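Local coordinates for protein phosphoribosyl-AMP cyclohydrolase (PDB 7BGM) that probably catalyses two successive steps of histidine biosynthesis, hydrolysing phosphoribosyl-ATP to phosphoribosyl-AMP and diphosphate and then opening the adenine ring of phosphoribosyl-AMP, at residues 33-44 with 53-64; 68-76 with 88-96. All coordinates share one frame; numbering follows the deposited sequence.

Overall arrangement
Both contacts lie in the phosphoribosyl-AMP cyclohydrolase part of the chain, on the same side of its centre, with their own centres about 15 Å apart. They follow one another in sequence: contact 1 closes at the end of strand 60-63, and contact 2 begins at S68, in the loop before strand 72-74. Contact 1 sets strand 31-37 and helix 39-48 against the hairpin 52-55/60-63, whereas contact 2 pairs strand 72-74 with strand 85-92 of the mixed sheet to which 31-37 also belongs. K64 joins them, its NZ lying 2.6 Å from T96 O, a probable hydrogen bond. M33, W62, K64, S68 and T96 bind AMP in structures of this protein, and both contacts also touch the second subunit.

Contact 1. Residues 33-44 with 53-64; sequences MQGFANREAVAT and FYSRSRSSLWTK
The carbonyl oxygen of F36 takes the backbone N-H of Y54 in a short, nearly straight bond (Y54 N to F36 O 2.8 Å, 172° at the hydrogen), and the same oxygen lies at the edge of the F53 ring, near its plane. Between the same two residues, a water accepts from F36 N and donates to Y54 O, so the two strands, which cross nearly at a right angle, are joined at their crossing by one direct bond and one water bridge. M33 reaches the F53 ring from the strand 33-37 side. Its CG sits between the backbone N and the carbonyl carbon (chi1 62°), and a bend at chi3 brings CE over one face of the ring, 3.8 Å from the centroid, a CH-pi contact; SD approaches obliquely, completing a Met-aromatic pair. The same methyl touches W62, with M33 CE 3.8 Å from W62 CH2, while SD rests against the aliphatic part of K64, whose NZ is turned to T96 O. The hairpin 52-55/60-63, with a G1 bulge where S59 and S60 both face S55, carries AMP-binding W62 and K64 alongside M33, which also binds AMP and packs on C104. At the far end, N38 is the N-cap of helix 39-48: its OD1 accepts from A41 N at 2.9 Å, which turns the amide across the Y54 side chain, with N38 ND2 3.4 Å from Y54 CD1. L61 sets its two methyls against the helix, CD1 against A41 CB (3.6 Å) and CD2 against E40 CG (3.4 Å). Near the surface R56 CD lies over one face of the F36 ring toward its rim, and F36 CE1 sits over the centre of the guanidinium, 3.4 Å from R56 CZ, with the planes 27° apart.

Contact 2. Residues 68-76 with 88-96; sequences SNNFINVHD and YLGKPDGPT
Strands 72-74 and 88-92 pair antiparallel beside the AMP-binding S68 and T96, and a classic beta bulge marks the corner at H75, before strand 76-80. At the bulge H75 and D76 both face L89: L89 O accepts H75 N (2.7 Å) and D76 N (3.2 Å), each in its carbonyl plane, and L89 N returns a bond to D76 O. The hydrogen-bonded pair N73-K91 comes next, and N73 O takes two donors from opposite faces of its plane, K91 N (2.8 Å) and H75 ND1. Further along, D93 N meets F71 O almost head-on at 2.8 Å. The N73 side chain, its CG beside the backbone N (chi1 -59°), carries ND2 to D93 OD1 at 2.9 Å; the carboxylate oxygen is approached from above its plane, and a second, weak bond runs from ND2 to K91 O. A leucine in place of N73 would probably leave D93 OD1 without this donor and the carboxylate freer to turn. D93 OD2 lies at the edge of the F71 ring and receives two waters, one shared with N69 O, the other with N73 OD1. A third water accepts from T96 OG1 and donates to N70 O and G94 O. The N73 amide and two waters probably spread the negative charge of D93, and side-chain and water-mediated bonds join the two loops where regular pairing ends.

Contact 1. Residues 33-44 with 53-64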
loop_
_atom_site.group_PDB
_atom_site.type_symbol
_atom_site.label_atom_id
_atom_site.label_comp_id
_atom_site.label_asym_id
_atom_site.label_seq_id
_atom_site.Cartn_x
_atom_site.Cartn_y
_atom_site.Cartn_z
ATOM N N MET A 33 -9.601 -4.486 -4.981
ATOM C CA MET A 33 -10.343 -4.875 -6.196
ATOM C C MET A 33 -10.405 -3.641 -7.086
ATOM O O MET A 33 -10.207 -2.508 -6.625
ATOM C CB MET A 33 -11.784 -5.376 -5.896
ATOM C CG MET A 33 -12.640 -4.288 -5.251
ATOM S SD MET A 33 -14.374 -4.750 -5.042
ATOM C CE MET A 33 -14.968 -4.682 -6.735
ATOM N N GLN A 34 -10.740 -3.864 -8.359
ATOM C CA GLN A 34 -10.934 -2.754 -9.266
ATOM C C GLN A 34 -12.158 -3.061 -10.112
ATOM O O GLN A 34 -12.337 -4.208 -10.555
ATOM C CB GLN A 34 -9.692 -2.520 -10.149
ATOM C CG GLN A 34 -9.903 -1.464 -11.274
ATOM C CD GLN A 34 -10.264 -2.113 -12.628
ATOM O OE1 GLN A 34 -9.509 -2.930 -13.161
ATOM N NE2 GLN A 34 -11.410 -1.733 -13.181
ATOM N N GLY A 35 -13.042 -2.053 -10.228
ATOM C CA GLY A 35 -14.182 -2.139 -11.103
ATOM C C GLY A 35 -14.442 -0.846 -11.833
ATOM O O GLY A 35 -13.508 -0.096 -12.124
ATOM N N PHE A 36 -15.705 -0.576 -12.139
ATOM C CA PHE A 36 -16.106 0.631 -12.842
ATOM C C PHE A 36 -17.213 1.297 -12.032
ATOM O O PHE A 36 -17.897 0.652 -11.221
ATOM C CB PHE A 36 -16.545 0.311 -14.315
ATOM C CG PHE A 36 -15.401 -0.104 -15.161
ATOM C CD1 PHE A 36 -14.958 -1.430 -15.159
ATOM C CD2 PHE A 36 -14.711 0.835 -15.918
ATOM C CE1 PHE A 36 -13.843 -1.812 -15.894
ATOM C CE2 PHE A 36 -13.608 0.460 -16.680
ATOM C CZ PHE A 36 -13.162 -0.859 -16.652
ATOM N N ALA A 37 -17.364 2.602 -12.206
ATOM C CA ALA A 37 -18.395 3.332 -11.504
ATOM C C ALA A 37 -19.030 4.319 -12.471
ATOM O O ALA A 37 -18.324 4.912 -13.291
ATOM C CB ALA A 37 -17.811 4.056 -10.286
ATOM N N ASN A 38 -20.356 4.476 -12.402
ATOM C CA ASN A 38 -21.024 5.566 -13.087
ATOM C C ASN A 38 -21.363 6.664 -12.071
ATOM O O ASN A 38 -20.949 6.610 -10.899
ATOM C CB ASN A 38 -22.268 5.068 -13.837
ATOM C CG ASN A 38 -23.297 4.430 -12.911
ATOM O OD1 ASN A 38 -23.079 4.337 -11.698
ATOM N ND2 ASN A 38 -24.408 3.961 -13.483
ATOM N N ARG A 39 -22.112 7.680 -12.511
ATOM C CA ARG A 39 -22.434 8.785 -11.613
ATOM C C ARG A 39 -23.098 8.264 -10.346
ATOM O O ARG A 39 -22.684 8.585 -9.219
ATOM C CB ARG A 39 -23.356 9.783 -12.310
ATOM C CG ARG A 39 -22.674 10.755 -13.234
ATOM C CD ARG A 39 -23.740 11.662 -13.855
ATOM N NE ARG A 39 -24.172 12.683 -12.905
ATOM C CZ ARG A 39 -23.662 13.910 -12.869
ATOM N NH1 ARG A 39 -22.724 14.246 -13.742
ATOM N NH2 ARG A 39 -24.084 14.797 -11.971
ATOM N N GLU A 40 -24.132 7.445 -10.525
ATOM C CA GLU A 40 -24.870 6.935 -9.378
ATOM C C GLU A 40 -23.984 6.116 -8.444
ATOM O O GLU A 40 -24.116 6.232 -7.223
ATOM C CB GLU A 40 -26.066 6.117 -9.830
ATOM C CG GLU A 40 -26.853 5.597 -8.636
ATOM C CD GLU A 40 -28.215 4.987 -8.982
ATOM O OE1 GLU A 40 -28.524 4.741 -10.177
ATOM O OE2 GLU A 40 -28.989 4.763 -8.024
ATOM N N ALA A 41 -23.073 5.299 -8.981
ATOM C CA ALA A 41 -22.212 4.496 -8.104
ATOM C C ALA A 41 -21.320 5.378 -7.239
ATOM O O ALA A 41 -21.097 5.071 -6.054
ATOM C CB ALA A 41 -21.351 3.506 -8.900
ATOM N N VAL A 42 -20.769 6.463 -7.810
ATOM C CA VAL A 42 -19.906 7.324 -7.013
ATOM C C VAL A 42 -20.735 8.068 -5.976
ATOM O O VAL A 42 -20.347 8.173 -4.799
ATOM C CB VAL A 42 -19.132 8.295 -7.924
ATOM C CG1 VAL A 42 -18.298 9.277 -7.071
ATOM C CG2 VAL A 42 -18.240 7.502 -8.895
ATOM N N ALA A 43 -21.889 8.590 -6.382
ATOM C CA ALA A 43 -22.750 9.298 -5.426
ATOM C C ALA A 43 -23.182 8.379 -4.279
ATOM O O ALA A 43 -23.224 8.793 -3.113
ATOM C CB ALA A 43 -23.971 9.865 -6.139
ATOM N N THR A 44 -23.468 7.113 -4.589
ATOM C CA THR A 44 -23.899 6.173 -3.553
ATOM C C THR A 44 -22.733 5.795 -2.637
ATOM O O THR A 44 -22.927 5.627 -1.424
ATOM C CB THR A 44 -24.515 4.930 -4.202
ATOM O OG1 THR A 44 -25.742 5.291 -4.846
ATOM C CG2 THR A 44 -24.806 3.840 -3.168
ATOM N N PHE A 53 -20.250 0.068 -7.091
ATOM C CA PHE A 53 -19.729 -0.078 -8.446
ATOM C C PHE A 53 -20.892 -0.229 -9.404
ATOM O O PHE A 53 -22.043 -0.434 -9.000
ATOM C CB PHE A 53 -18.800 -1.305 -8.572
ATOM C CG PHE A 53 -17.611 -1.251 -7.659
ATOM C CD1 PHE A 53 -16.420 -0.642 -8.068
ATOM C CD2 PHE A 53 -17.684 -1.804 -6.385
ATOM C CE1 PHE A 53 -15.316 -0.560 -7.195
ATOM C CE2 PHE A 53 -16.604 -1.740 -5.518
ATOM C CZ PHE A 53 -15.393 -1.140 -5.925
ATOM N N TYR A 54 -20.580 -0.146 -10.689
ATOM C CA TYR A 54 -21.516 -0.516 -11.751
ATOM C C TYR A 54 -20.997 -1.755 -12.465
ATOM O O TYR A 54 -19.869 -1.751 -12.964
ATOM C CB TYR A 54 -21.668 0.623 -12.744
ATOM C CG TYR A 54 -22.651 0.371 -13.858
ATOM C CD1 TYR A 54 -24.017 0.553 -13.660
ATOM C CD2 TYR A 54 -22.215 -0.031 -15.113
ATOM C CE1 TYR A 54 -24.919 0.336 -14.682
ATOM C CE2 TYR A 54 -23.126 -0.251 -16.154
ATOM C CZ TYR A 54 -24.468 -0.069 -15.920
ATOM O OH TYR A 54 -25.372 -0.277 -16.939
ATOM N N SER A 55 -21.817 -2.797 -12.543
ATOM C CA SER A 55 -21.425 -4.019 -13.250
ATOM C C SER A 55 -21.728 -3.870 -14.739
ATOM O O SER A 55 -22.884 -3.675 -15.125
ATOM C CB SER A 55 -22.140 -5.245 -12.679
ATOM O OG SER A 55 -22.081 -6.352 -13.583
ATOM N N ARG A 56 -20.689 -3.959 -15.574
ATOM C CA ARG A 56 -20.911 -3.896 -17.016
ATOM C C ARG A 56 -21.716 -5.093 -17.505
ATOM O O ARG A 56 -22.601 -4.944 -18.357
ATOM C CB ARG A 56 -19.573 -3.800 -17.753
ATOM C CG ARG A 56 -18.817 -2.513 -17.430
ATOM C CD ARG A 56 -17.452 -2.461 -18.098
ATOM N NE ARG A 56 -16.582 -3.546 -17.644
ATOM C CZ ARG A 56 -15.386 -3.811 -18.162
ATOM N NH1 ARG A 56 -14.915 -3.060 -19.150
ATOM N NH2 ARG A 56 -14.660 -4.820 -17.688
ATOM N N SER A 57 -21.440 -6.286 -16.973
ATOM C CA SER A 57 -22.131 -7.477 -17.476
ATOM C C SER A 57 -23.593 -7.499 -17.053
ATOM O O SER A 57 -24.456 -7.958 -17.811
ATOM C CB SER A 57 -21.430 -8.747 -16.997
ATOM O OG SER A 57 -21.459 -8.835 -15.580
ATOM N N ARG A 58 -23.896 -7.024 -15.850
ATOM C CA ARG A 58 -25.260 -7.035 -15.341
ATOM C C ARG A 58 -25.992 -5.721 -15.568
ATOM O O ARG A 58 -27.188 -5.636 -15.275
ATOM C CB ARG A 58 -25.263 -7.395 -13.850
ATOM C CG ARG A 58 -24.694 -8.793 -13.574
ATOM C CD ARG A 58 -25.253 -9.402 -12.295
ATOM N NE ARG A 58 -24.643 -10.697 -11.997
ATOM C CZ ARG A 58 -24.580 -11.232 -10.779
ATOM N NH1 ARG A 58 -25.088 -10.583 -9.735
ATOM N NH2 ARG A 58 -23.996 -12.412 -10.594
ATOM N N SER A 59 -25.309 -4.714 -16.113
ATOM C CA SER A 59 -25.860 -3.372 -16.301
ATOM C C SER A 59 -26.579 -2.881 -15.045
ATOM O O SER A 59 -27.715 -2.411 -15.098
ATOM C CB SER A 59 -26.791 -3.330 -17.516
ATOM O OG SER A 59 -26.072 -3.605 -18.702
ATOM N N SER A 60 -25.906 -2.985 -13.900
ATOM C CA SER A 60 -26.573 -2.691 -12.638
ATOM C C SER A 60 -25.574 -2.224 -11.583
ATOM O O SER A 60 -24.396 -2.575 -11.617
ATOM C CB SER A 60 -27.329 -3.924 -12.133
ATOM O OG SER A 60 -27.733 -3.764 -10.789
ATOM N N LEU A 61 -26.062 -1.402 -10.661
ATOM C CA LEU A 61 -25.275 -1.014 -9.497
ATOM C C LEU A 61 -25.138 -2.199 -8.552
ATOM O O LEU A 61 -26.044 -3.024 -8.432
ATOM C CB LEU A 61 -25.953 0.143 -8.769
ATOM C CG LEU A 61 -25.144 1.380 -8.396
ATOM C CD1 LEU A 61 -24.522 1.977 -9.654
ATOM C CD2 LEU A 61 -26.054 2.377 -7.691
ATOM N N TRP A 62 -24.002 -2.275 -7.867
ATOM C CA TRP A 62 -23.856 -3.249 -6.791
ATOM C C TRP A 62 -22.856 -2.735 -5.779
ATOM O O TRP A 62 -21.902 -2.033 -6.114
ATOM C CB TRP A 62 -23.434 -4.637 -7.288
ATOM C CG TRP A 62 -22.031 -4.719 -7.845
ATOM C CD1 TRP A 62 -21.589 -4.255 -9.073
ATOM C CD2 TRP A 62 -20.912 -5.345 -7.224
ATOM N NE1 TRP A 62 -20.233 -4.548 -9.231
ATOM C CE2 TRP A 62 -19.805 -5.234 -8.119
ATOM C CE3 TRP A 62 -20.735 -6.030 -6.010
ATOM C CZ2 TRP A 62 -18.535 -5.746 -7.812
ATOM C CZ3 TRP A 62 -19.486 -6.555 -5.719
ATOM C CH2 TRP A 62 -18.387 -6.389 -6.610
ATOM N N THR A 63 -23.108 -3.084 -4.533
ATOM C CA THR A 63 -22.275 -2.658 -3.420
ATOM C C THR A 63 -21.486 -3.872 -2.964
ATOM O O THR A 63 -22.073 -4.934 -2.698
ATOM C CB THR A 63 -23.131 -2.087 -2.302
ATOM O OG1 THR A 63 -23.807 -0.911 -2.784
ATOM C CG2 THR A 63 -22.269 -1.739 -1.065
ATOM N N LYS A 64 -20.167 -3.730 -2.913
ATOM C CA LYS A 64 -19.332 -4.821 -2.451
ATOM C C LYS A 64 -19.738 -5.198 -1.033
ATOM O O LYS A 64 -19.817 -4.331 -0.153
ATOM C CB LYS A 64 -17.871 -4.406 -2.528
ATOM C CG LYS A 64 -16.946 -5.361 -1.859
ATOM C CD LYS A 64 -16.929 -6.686 -2.626
ATOM C CE LYS A 64 -16.800 -7.862 -1.714
ATOM N NZ LYS A 64 -16.796 -9.129 -2.548
HETATM O O HOH W 1 -17.502 -2.776 -11.861
#

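Contact 2. Residues 68-76 with 88-96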
loop_
_atom_site.group_PDB
_atom_site.type_symbol
_atom_site.label_atom_id
_atom_site.label_comp_id
_atom_site.label_asym_id
_atom_site.label_seq_id
_atom_site.Cartn_x
_atom_site.Cartn_y
_atom_site.Cartn_z
ATOM N N SER A 68 -22.058 -10.851 0.544
ATOM C CA SER A 68 -21.024 -11.514 1.321
ATOM C C SER A 68 -20.851 -10.926 2.697
ATOM O O SER A 68 -20.217 -11.569 3.547
ATOM C CB SER A 68 -19.674 -11.405 0.606
ATOM O OG SER A 68 -19.268 -10.033 0.579
ATOM N N ASN A 69 -21.359 -9.710 2.920
ATOM C CA ASN A 69 -21.209 -8.947 4.166
ATOM C C ASN A 69 -19.813 -8.362 4.317
ATOM O O ASN A 69 -19.535 -7.699 5.343
ATOM C CB ASN A 69 -21.537 -9.779 5.419
ATOM C CG ASN A 69 -22.269 -8.976 6.465
ATOM O OD1 ASN A 69 -23.172 -8.195 6.134
ATOM N ND2 ASN A 69 -21.917 -9.187 7.737
ATOM N N ASN A 70 -18.934 -8.520 3.317
ATOM C CA ASN A 70 -17.575 -7.980 3.388
ATOM C C ASN A 70 -17.531 -6.596 2.739
ATOM O O ASN A 70 -16.904 -6.379 1.696
ATOM C CB ASN A 70 -16.595 -8.953 2.744
ATOM C CG ASN A 70 -16.515 -10.253 3.518
ATOM O OD1 ASN A 70 -16.663 -10.235 4.741
ATOM N ND2 ASN A 70 -16.309 -11.382 2.830
ATOM N N PHE A 71 -18.210 -5.648 3.398
ATOM C CA PHE A 71 -18.258 -4.279 2.900
ATOM C C PHE A 71 -16.885 -3.620 2.953
ATOM O O PHE A 71 -16.027 -3.949 3.784
ATOM C CB PHE A 71 -19.232 -3.430 3.714
ATOM C CG PHE A 71 -20.673 -3.897 3.623
ATOM C CD1 PHE A 71 -21.441 -3.596 2.499
ATOM C CD2 PHE A 71 -21.246 -4.658 4.632
ATOM C CE1 PHE A 71 -22.756 -4.005 2.377
ATOM C CE2 PHE A 71 -22.576 -5.090 4.529
ATOM C CZ PHE A 71 -23.335 -4.778 3.373
ATOM N N ILE A 72 -16.683 -2.654 2.078
ATOM C CA ILE A 72 -15.500 -1.787 2.162
ATOM C C ILE A 72 -15.979 -0.431 2.634
ATOM O O ILE A 72 -16.650 0.306 1.893
ATOM C CB ILE A 72 -14.728 -1.703 0.837
ATOM C CG1 ILE A 72 -14.298 -3.110 0.371
ATOM C CG2 ILE A 72 -13.502 -0.741 0.972
ATOM C CD1 ILE A 72 -14.005 -3.145 -1.162
ATOM N N ASN A 73 -15.601 -0.080 3.871
ATOM C CA ASN A 73 -16.057 1.136 4.518
ATOM C C ASN A 73 -15.152 2.279 4.094
ATOM O O ASN A 73 -13.957 2.286 4.418
ATOM C CB ASN A 73 -16.023 0.978 6.029
ATOM C CG ASN A 73 -16.884 -0.153 6.492
ATOM O OD1 ASN A 73 -18.114 -0.092 6.381
ATOM N ND2 ASN A 73 -16.251 -1.225 6.976
ATOM N N VAL A 74 -15.713 3.233 3.366
ATOM C CA VAL A 74 -14.920 4.223 2.657
ATOM C C VAL A 74 -14.540 5.388 3.575
ATOM O O VAL A 74 -15.406 6.057 4.152
ATOM C CB VAL A 74 -15.654 4.712 1.405
ATOM C CG1 VAL A 74 -14.827 5.783 0.744
ATOM C CG2 VAL A 74 -15.813 3.521 0.439
ATOM N N HIS A 75 -13.229 5.647 3.667
ATOM C CA HIS A 75 -12.664 6.752 4.446
ATOM C C HIS A 75 -12.399 8.005 3.610
ATOM O O HIS A 75 -12.456 9.128 4.134
ATOM C CB HIS A 75 -11.332 6.327 5.061
ATOM C CG HIS A 75 -11.466 5.462 6.267
ATOM N ND1 HIS A 75 -12.232 4.313 6.293
ATOM C CD2 HIS A 75 -10.906 5.569 7.489
ATOM C CE1 HIS A 75 -12.154 3.766 7.495
ATOM N NE2 HIS A 75 -11.352 4.504 8.236
ATOM N N ASP A 76 -12.087 7.845 2.329
ATOM C CA ASP A 76 -11.850 8.985 1.458
ATOM C C ASP A 76 -11.982 8.493 0.033
ATOM O O ASP A 76 -11.902 7.284 -0.225
ATOM C CB ASP A 76 -10.491 9.640 1.667
ATOM C CG ASP A 76 -10.542 11.206 1.449
ATOM O OD1 ASP A 76 -11.369 11.741 0.627
ATOM O OD2 ASP A 76 -9.739 11.894 2.107
ATOM N N TYR A 88 -11.283 4.459 -4.094
ATOM C CA TYR A 88 -12.077 4.327 -2.879
ATOM C C TYR A 88 -11.137 3.846 -1.783
ATOM O O TYR A 88 -10.742 2.670 -1.766
ATOM C CB TYR A 88 -13.196 3.302 -3.065
ATOM C CG TYR A 88 -14.256 3.594 -4.064
ATOM C CD1 TYR A 88 -14.586 4.906 -4.454
ATOM C CD2 TYR A 88 -15.013 2.541 -4.576
ATOM C CE1 TYR A 88 -15.627 5.128 -5.353
ATOM C CE2 TYR A 88 -16.046 2.753 -5.471
ATOM C CZ TYR A 88 -16.365 4.043 -5.850
ATOM O OH TYR A 88 -17.425 4.209 -6.730
ATOM N N LEU A 89 -10.756 4.735 -0.878
ATOM C CA LEU A 89 -9.805 4.383 0.177
ATOM C C LEU A 89 -10.593 3.979 1.416
ATOM O O LEU A 89 -11.336 4.792 1.966
ATOM C CB LEU A 89 -8.885 5.559 0.451
ATOM C CG LEU A 89 -7.596 5.293 1.220
ATOM C CD1 LEU A 89 -6.645 4.370 0.470
ATOM C CD2 LEU A 89 -6.909 6.629 1.540
ATOM N N GLY A 90 -10.475 2.710 1.830
ATOM C CA GLY A 90 -11.400 2.215 2.833
ATOM C C GLY A 90 -10.915 0.997 3.586
ATOM O O GLY A 90 -9.854 0.446 3.306
ATOM N N LYS A 91 -11.731 0.574 4.556
ATOM C CA LYS A 91 -11.402 -0.513 5.456
ATOM C C LYS A 91 -12.321 -1.689 5.158
ATOM O O LYS A 91 -13.543 -1.567 5.349
ATOM C CB LYS A 91 -11.561 -0.070 6.921
ATOM C CG LYS A 91 -11.132 -1.138 7.971
ATOM C CD LYS A 91 -9.586 -1.292 8.010
ATOM C CE LYS A 91 -9.125 -2.252 9.098
ATOM N NZ LYS A 91 -7.660 -2.440 9.153
ATOM N N PRO A 92 -11.805 -2.844 4.738
ATOM C CA PRO A 92 -12.694 -3.978 4.441
ATOM C C PRO A 92 -13.126 -4.682 5.711
ATOM O O PRO A 92 -12.350 -4.801 6.661
ATOM C CB PRO A 92 -11.828 -4.910 3.581
ATOM C CG PRO A 92 -10.429 -4.570 3.987
ATOM C CD PRO A 92 -10.414 -3.103 4.353
ATOM N N ASP A 93 -14.386 -5.131 5.721
ATOM C CA ASP A 93 -14.922 -5.963 6.806
ATOM C C ASP A 93 -14.436 -7.412 6.765
ATOM O O ASP A 93 -14.619 -8.160 7.747
ATOM C CB ASP A 93 -16.454 -5.963 6.746
ATOM C CG ASP A 93 -17.063 -4.689 7.287
ATOM O OD1 ASP A 93 -16.346 -3.939 7.974
ATOM O OD2 ASP A 93 -18.268 -4.464 7.045
ATOM N N GLY A 94 -13.918 -7.859 5.634
ATOM C CA GLY A 94 -13.476 -9.228 5.457
ATOM C C GLY A 94 -12.887 -9.368 4.065
ATOM O O GLY A 94 -12.677 -8.378 3.362
ATOM N N PRO A 95 -12.574 -10.594 3.652
ATOM C CA PRO A 95 -11.920 -10.788 2.351
ATOM C C PRO A 95 -12.744 -10.222 1.199
ATOM O O PRO A 95 -13.965 -10.383 1.132
ATOM C CB PRO A 95 -11.761 -12.314 2.253
ATOM C CG PRO A 95 -12.488 -12.888 3.385
ATOM C CD PRO A 95 -12.788 -11.856 4.374
ATOM N N THR A 96 -12.056 -9.549 0.271
ATOM C CA THR A 96 -12.790 -8.824 -0.746
ATOM C C THR A 96 -13.188 -9.717 -1.915
ATOM O O THR A 96 -14.219 -9.473 -2.554
ATOM C CB THR A 96 -11.928 -7.646 -1.239
ATOM O OG1 THR A 96 -11.719 -6.717 -0.150
ATOM C CG2 THR A 96 -12.579 -6.926 -2.430
HETATM O O HOH W 2 -19.945 -6.361 7.803
HETATM O O HOH W 3 -13.939 -6.541 1.475
HETATM O O HOH W 4 -19.647 -2.370 7.394
#